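Local coordinates for protein lysine cyclodeaminase (Streptomyces pristinaespiralis, PDB 5YU3) that catalyses the NAD-dependent cyclodeamination of L-lysine to L-pipecolic acid and, as a lyase of the ornithine cyclodeaminase family, probably acts on L-ornithine in the same way, at residues Arg250-Ala261 with Leu296-Glu307. Numbering follows the deposited sequence.
With NA (sodium ion), chain E; NAD (nicotinamide-adenine-dinucleotide), chain F; PRO (proline), chain G.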
loop_
_atom_site.group_PDB
_atom_site.type_symbol
_atom_site.label_atom_id
_atom_site.label_comp_id
_atom_site.label_asym_id
_atom_site.label_seq_id
_atom_site.Cartn_x
_atom_site.Cartn_y
_atom_site.Cartn_z
ATOM N N ARG A 250 18.180 -13.332 -28.837
ATOM C CA ARG A 250 17.704 -14.280 -29.835
ATOM C C ARG A 250 16.269 -14.730 -29.602
ATOM O O ARG A 250 15.726 -15.465 -30.433
ATOM C CB ARG A 250 18.607 -15.518 -29.867
ATOM C CG ARG A 250 19.996 -15.267 -30.415
ATOM C CD ARG A 250 20.743 -16.584 -30.603
ATOM N NE ARG A 250 21.128 -17.199 -29.330
ATOM C CZ ARG A 250 22.205 -16.848 -28.629
ATOM N NH1 ARG A 250 23.002 -15.885 -29.073
ATOM N NH2 ARG A 250 22.492 -17.459 -27.483
ATOM N N ALA A 251 15.647 -14.325 -28.498
ATOM C CA ALA A 251 14.352 -14.856 -28.105
ATOM C C ALA A 251 13.209 -13.962 -28.556
ATOM O O ALA A 251 13.373 -12.750 -28.738
ATOM C CB ALA A 251 14.265 -15.025 -26.582
ATOM N N PHE A 252 12.037 -14.585 -28.718
ATOM C CA PHE A 252 10.763 -13.877 -28.724
ATOM C C PHE A 252 10.367 -13.622 -27.274
ATOM O O PHE A 252 10.148 -14.578 -26.526
ATOM C CB PHE A 252 9.706 -14.720 -29.442
ATOM C CG PHE A 252 8.298 -14.155 -29.372
ATOM C CD1 PHE A 252 7.905 -13.131 -30.225
ATOM C CD2 PHE A 252 7.367 -14.675 -28.486
ATOM C CE1 PHE A 252 6.618 -12.623 -30.179
ATOM C CE2 PHE A 252 6.062 -14.168 -28.431
ATOM C CZ PHE A 252 5.692 -13.146 -29.283
ATOM N N VAL A 253 10.285 -12.353 -26.870
ATOM C CA VAL A 253 10.119 -11.984 -25.462
ATOM C C VAL A 253 8.752 -11.339 -25.257
ATOM O O VAL A 253 8.476 -10.265 -25.806
ATOM C CB VAL A 253 11.232 -11.038 -24.998
ATOM C CG1 VAL A 253 11.029 -10.676 -23.544
ATOM C CG2 VAL A 253 12.595 -11.677 -25.211
ATOM N N THR A 254 7.899 -11.982 -24.458
ATOM C CA THR A 254 6.619 -11.404 -24.056
ATOM C C THR A 254 6.668 -11.110 -22.561
ATOM O O THR A 254 7.066 -11.969 -21.769
ATOM C CB THR A 254 5.442 -12.331 -24.386
ATOM O OG1 THR A 254 4.210 -11.702 -23.993
ATOM C CG2 THR A 254 5.562 -13.689 -23.682
ATOM N N ALA A 255 6.307 -9.888 -22.179
ATOM C CA ALA A 255 6.282 -9.499 -20.775
ATOM C C ALA A 255 4.854 -9.529 -20.253
ATOM O O ALA A 255 3.902 -9.297 -21.001
ATOM C CB ALA A 255 6.858 -8.095 -20.580
ATOM N N ASP A 256 4.706 -9.809 -18.953
ATOM C CA ASP A 256 3.370 -9.705 -18.378
ATOM C C ASP A 256 2.933 -8.250 -18.281
ATOM O O ASP A 256 1.748 -7.939 -18.455
ATOM C CB ASP A 256 3.290 -10.415 -17.010
ATOM C CG ASP A 256 4.287 -9.908 -15.958
ATOM O OD1 ASP A 256 5.143 -9.008 -16.188
ATOM O OD2 ASP A 256 4.221 -10.472 -14.837
ATOM N N HIS A 257 3.880 -7.354 -18.088
ATOM C CA HIS A 257 3.594 -5.945 -17.818
ATOM C C HIS A 257 4.777 -5.194 -18.400
ATOM O O HIS A 257 5.836 -5.112 -17.766
ATOM C CB HIS A 257 3.444 -5.700 -16.317
ATOM C CG HIS A 257 2.902 -4.352 -15.955
ATOM N ND1 HIS A 257 3.511 -3.173 -16.332
ATOM C CD2 HIS A 257 1.821 -3.999 -15.216
ATOM C CE1 HIS A 257 2.821 -2.151 -15.850
ATOM N NE2 HIS A 257 1.790 -2.626 -15.170
ATOM N N PRO A 258 4.667 -4.700 -19.637
ATOM C CA PRO A 258 5.859 -4.140 -20.307
ATOM C C PRO A 258 6.604 -3.087 -19.504
ATOM O O PRO A 258 7.834 -3.172 -19.362
ATOM C CB PRO A 258 5.275 -3.581 -21.600
ATOM C CG PRO A 258 3.972 -4.493 -21.825
ATOM C CD PRO A 258 3.529 -4.798 -20.625
ATOM N N GLU A 259 5.894 -2.092 -18.968
ATOM C CA GLU A 259 6.580 -1.030 -18.240
ATOM C C GLU A 259 7.292 -1.581 -17.013
ATOM O O GLU A 259 8.438 -1.216 -16.731
ATOM C CB GLU A 259 5.595 0.071 -17.844
ATOM C CG GLU A 259 6.274 1.266 -17.193
ATOM C CD GLU A 259 5.347 2.461 -16.995
ATOM O OE1 GLU A 259 4.122 2.264 -16.896
ATOM O OE2 GLU A 259 5.854 3.603 -16.933
ATOM N N GLN A 260 6.635 -2.476 -16.277
ATOM C CA GLN A 260 7.274 -3.081 -15.111
ATOM C C GLN A 260 8.468 -3.943 -15.502
ATOM O O GLN A 260 9.485 -3.967 -14.797
ATOM C CB GLN A 260 6.255 -3.929 -14.366
ATOM C CG GLN A 260 6.476 -4.020 -12.896
ATOM C CD GLN A 260 5.190 -4.355 -12.204
ATOM O OE1 GLN A 260 4.491 -3.474 -11.704
ATOM N NE2 GLN A 260 4.837 -5.638 -12.209
ATOM N N ALA A 261 8.340 -4.692 -16.600
ATOM C CA ALA A 261 9.410 -5.588 -17.023
ATOM C C ALA A 261 10.637 -4.807 -17.478
ATOM O O ALA A 261 11.771 -5.236 -17.250
ATOM C CB ALA A 261 8.913 -6.499 -18.142
ATOM N N LEU A 296 12.959 -20.049 -29.927
ATOM C CA LEU A 296 13.256 -19.637 -28.559
ATOM C C LEU A 296 12.303 -18.536 -28.111
ATOM O O LEU A 296 12.134 -17.525 -28.799
ATOM C CB LEU A 296 14.708 -19.145 -28.459
ATOM C CG LEU A 296 15.114 -18.568 -27.100
ATOM C CD1 LEU A 296 15.036 -19.642 -26.023
ATOM C CD2 LEU A 296 16.536 -17.970 -27.173
ATOM N N SER A 297 11.666 -18.739 -26.955
ATOM C CA SER A 297 10.747 -17.760 -26.392
ATOM C C SER A 297 11.044 -17.553 -24.910
ATOM O O SER A 297 11.524 -18.453 -24.214
ATOM C CB SER A 297 9.263 -18.183 -26.589
ATOM O OG SER A 297 9.032 -19.512 -26.119
ATOM N N VAL A 298 10.761 -16.344 -24.435
ATOM C CA VAL A 298 10.924 -15.996 -23.029
ATOM C C VAL A 298 9.667 -15.271 -22.580
ATOM O O VAL A 298 9.244 -14.307 -23.227
ATOM C CB VAL A 298 12.151 -15.103 -22.782
ATOM C CG1 VAL A 298 12.136 -14.578 -21.340
ATOM C CG2 VAL A 298 13.433 -15.866 -23.076
ATOM N N PHE A 299 9.076 -15.737 -21.481
ATOM C CA PHE A 299 8.014 -15.018 -20.781
ATOM C C PHE A 299 8.688 -14.299 -19.623
ATOM O O PHE A 299 9.195 -14.942 -18.696
ATOM C CB PHE A 299 6.921 -15.974 -20.294
ATOM C CG PHE A 299 5.964 -15.373 -19.272
ATOM C CD1 PHE A 299 5.433 -14.099 -19.447
ATOM C CD2 PHE A 299 5.581 -16.106 -18.152
ATOM C CE1 PHE A 299 4.541 -13.546 -18.514
ATOM C CE2 PHE A 299 4.682 -15.578 -17.218
ATOM C CZ PHE A 299 4.161 -14.285 -17.395
ATOM N N ASP A 300 8.738 -12.971 -19.710
ATOM C CA ASP A 300 9.338 -12.127 -18.681
ATOM C C ASP A 300 8.270 -11.817 -17.640
ATOM O O ASP A 300 7.419 -10.950 -17.849
ATOM C CB ASP A 300 9.898 -10.849 -19.296
ATOM C CG ASP A 300 10.790 -10.088 -18.339
ATOM O OD1 ASP A 300 11.156 -10.653 -17.282
ATOM O OD2 ASP A 300 11.156 -8.930 -18.654
ATOM N N SER A 301 8.319 -12.537 -16.516
ATOM C CA SER A 301 7.302 -12.470 -15.474
ATOM C C SER A 301 7.806 -11.587 -14.340
ATOM O O SER A 301 8.900 -11.812 -13.802
ATOM C CB SER A 301 6.965 -13.874 -14.957
ATOM O OG SER A 301 5.952 -13.836 -13.957
ATOM N N THR A 302 7.019 -10.570 -13.992
ATOM C CA THR A 302 7.297 -9.730 -12.839
ATOM C C THR A 302 6.195 -9.770 -11.797
ATOM O O THR A 302 6.458 -9.419 -10.638
ATOM C CB THR A 302 7.512 -8.265 -13.263
ATOM O OG1 THR A 302 6.306 -7.756 -13.853
ATOM C CG2 THR A 302 8.658 -8.175 -14.269
ATOM N N GLY A 303 4.992 -10.209 -12.172
ATOM C CA GLY A 303 3.843 -10.226 -11.281
ATOM C C GLY A 303 3.157 -8.876 -11.279
ATOM O O GLY A 303 3.829 -7.842 -11.252
ATOM N N PHE A 304 1.832 -8.852 -11.343
ATOM C CA PHE A 304 1.158 -7.576 -11.201
ATOM C C PHE A 304 -0.169 -7.794 -10.489
ATOM O O PHE A 304 -0.709 -8.907 -10.443
ATOM C CB PHE A 304 1.015 -6.829 -12.555
ATOM C CG PHE A 304 0.179 -7.525 -13.598
ATOM C CD1 PHE A 304 0.659 -8.645 -14.282
ATOM C CD2 PHE A 304 -1.062 -7.013 -13.955
ATOM C CE1 PHE A 304 -0.104 -9.261 -15.263
ATOM C CE2 PHE A 304 -1.836 -7.626 -14.941
ATOM C CZ PHE A 304 -1.352 -8.752 -15.598
ATOM N N ALA A 305 -0.669 -6.705 -9.899
ATOM C CA ALA A 305 -1.719 -6.804 -8.890
ATOM C C ALA A 305 -3.014 -7.406 -9.431
ATOM O O ALA A 305 -3.764 -8.024 -8.670
ATOM C CB ALA A 305 -1.975 -5.417 -8.292
ATOM N N PHE A 306 -3.317 -7.216 -10.722
ATOM C CA PHE A 306 -4.492 -7.856 -11.316
ATOM C C PHE A 306 -4.481 -9.360 -11.077
ATOM O O PHE A 306 -5.530 -9.963 -10.835
ATOM C CB PHE A 306 -4.543 -7.560 -12.819
ATOM C CG PHE A 306 -5.735 -8.143 -13.537
ATOM C CD1 PHE A 306 -7.024 -7.766 -13.204
ATOM C CD2 PHE A 306 -5.554 -9.045 -14.579
ATOM C CE1 PHE A 306 -8.120 -8.288 -13.887
ATOM C CE2 PHE A 306 -6.639 -9.568 -15.264
ATOM C CZ PHE A 306 -7.926 -9.184 -14.919
ATOM N N GLU A 307 -3.304 -9.987 -11.154
ATOM C CA GLU A 307 -3.233 -11.426 -10.916
ATOM C C GLU A 307 -3.618 -11.758 -9.483
ATOM O O GLU A 307 -4.293 -12.761 -9.231
ATOM C CB GLU A 307 -1.833 -11.953 -11.214
ATOM C CG GLU A 307 -1.350 -11.656 -12.639
ATOM C CD GLU A 307 0.101 -12.056 -12.870
ATOM O OE1 GLU A 307 0.902 -11.996 -11.919
ATOM O OE2 GLU A 307 0.440 -12.434 -14.018
HETATM NA NA NA E . 11.454 -11.675 -14.685
HETATM P PA NAD F . 13.117 -18.700 -2.333
HETATM O O1A NAD F . 14.082 -18.027 -1.408
HETATM O O2A NAD F . 12.092 -19.670 -1.779
HETATM O O5B NAD F . 13.962 -19.537 -3.417
HETATM C C5B NAD F . 14.970 -18.884 -4.197
HETATM C C4B NAD F . 16.041 -19.928 -4.477
HETATM O O4B NAD F . 16.991 -19.393 -5.400
HETATM C C3B NAD F . 16.830 -20.285 -3.214
HETATM O O3B NAD F . 16.713 -21.698 -2.938
HETATM C C2B NAD F . 18.261 -19.903 -3.557
HETATM O O2B NAD F . 19.242 -20.788 -3.022
HETATM C C1B NAD F . 18.245 -19.978 -5.067
HETATM N N9A NAD F . 19.310 -19.239 -5.779
HETATM C C8A NAD F . 19.873 -18.052 -5.457
HETATM N N7A NAD F . 20.810 -17.702 -6.395
HETATM C C5A NAD F . 20.831 -18.687 -7.325
HETATM C C6A NAD F . 21.566 -18.980 -8.569
HETATM N N6A NAD F . 22.497 -18.119 -9.045
HETATM N N1A NAD F . 21.257 -20.119 -9.229
HETATM C C2A NAD F . 20.337 -21.001 -8.795
HETATM N N3A NAD F . 19.640 -20.810 -7.663
HETATM C C4A NAD F . 19.841 -19.693 -6.911
HETATM O O3 NAD F . 12.350 -17.525 -3.153
HETATM P PN NAD F . 11.093 -17.684 -4.129
HETATM O O1N NAD F . 11.210 -19.003 -4.857
HETATM O O2N NAD F . 9.844 -17.359 -3.337
HETATM O O5D NAD F . 11.309 -16.461 -5.158
HETATM C C5D NAD F . 12.306 -16.547 -6.177
HETATM C C4D NAD F . 12.224 -15.298 -7.055
HETATM O O4D NAD F . 10.922 -15.191 -7.629
HETATM C C3D NAD F . 12.430 -14.024 -6.253
HETATM O O3D NAD F . 13.164 -13.081 -7.065
HETATM C C2D NAD F . 11.024 -13.498 -6.071
HETATM O O2D NAD F . 10.980 -12.093 -5.783
HETATM C C1D NAD F . 10.436 -13.864 -7.418
HETATM N N1N NAD F . 8.980 -13.859 -7.483
HETATM C C2N NAD F . 8.410 -13.511 -8.645
HETATM C C3N NAD F . 7.030 -13.479 -8.783
HETATM C C7N NAD F . 6.447 -13.100 -10.104
HETATM O O7N NAD F . 5.264 -12.840 -10.198
HETATM N N7N NAD F . 7.253 -13.102 -11.180
HETATM C C4N NAD F . 6.216 -13.853 -7.710
HETATM C C5N NAD F . 6.841 -14.240 -6.526
HETATM C C6N NAD F . 8.234 -14.246 -6.433
HETATM N N PRO G . 7.293 -9.796 -7.282
HETATM C CA PRO G . 6.391 -10.509 -6.231
HETATM C C PRO G . 4.891 -10.345 -6.604
HETATM O O PRO G . 4.119 -10.585 -5.658
HETATM C CB PRO G . 6.713 -9.935 -5.134
HETATM C CG PRO G . 8.299 -9.677 -5.301
HETATM C CD PRO G . 8.576 -9.842 -6.555
HETATM O OXT PRO G . 4.464 -10.042 -7.774
HETATM O O HOH W 1 13.401 -16.759 -31.090
HETATM O O HOH W 2 2.905 -12.730 -14.413
#
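The carboxylate of D256 reaches from the end of strand 252-255 into the turn that follows strand 297-300, and there the contact is tightest. D256 OD2 takes the amide of G303 on its syn lone pair (D256 OD2 to G303 N 2.8 Å) and also accepts from T302 N, which lies 34° out of the carboxylate plane. D256 OD1 receives the T302 hydroxyl, OG1, at 2.9 Å. With CG between the backbone N and the carbonyl carbon (chi1 57°), the group turns toward this loop, while D256 CB rests at the edge of the F299 ring, 3.7 Å from F299 CE1. Q260 approaches from helix 258-264: Q260 NE2 gives T302 OG1 a nearly straight bond of 3.1 Å, in the amide plane, and G303 O a weak one. An alanine in place of D256 would probably leave the T302 and G303 amides without their acceptor and the turn beside the ligands free to shift. Beyond it, H257 directs its ring edge at the face of F304 in an offset edge-to-face pair, planes at 70°. Behind D256 the strands pair in parallel through five backbone bonds, from F252 N–L296 O to D256 N–D300 O. At their start A251 CB still packs on L296 CG and V298 CG2, both at 3.7 Å, but beyond it a water bridges R250 O and L296 O, and the exposed R250 side chain turns to D221. S301 OG accepts from the nicotinamide amide, N7N; D300 OD1 and S301 O bind sodium with the carbonyls of A232 and G234, the D300 carboxylate being held as well by the amides of C267 and E266. Strand 252-255 is the outermost within this chain of a parallel Rossmann-type sheet, whose neighbouring strand carries at its C-terminal end the loop lining the NAD and proline pocket.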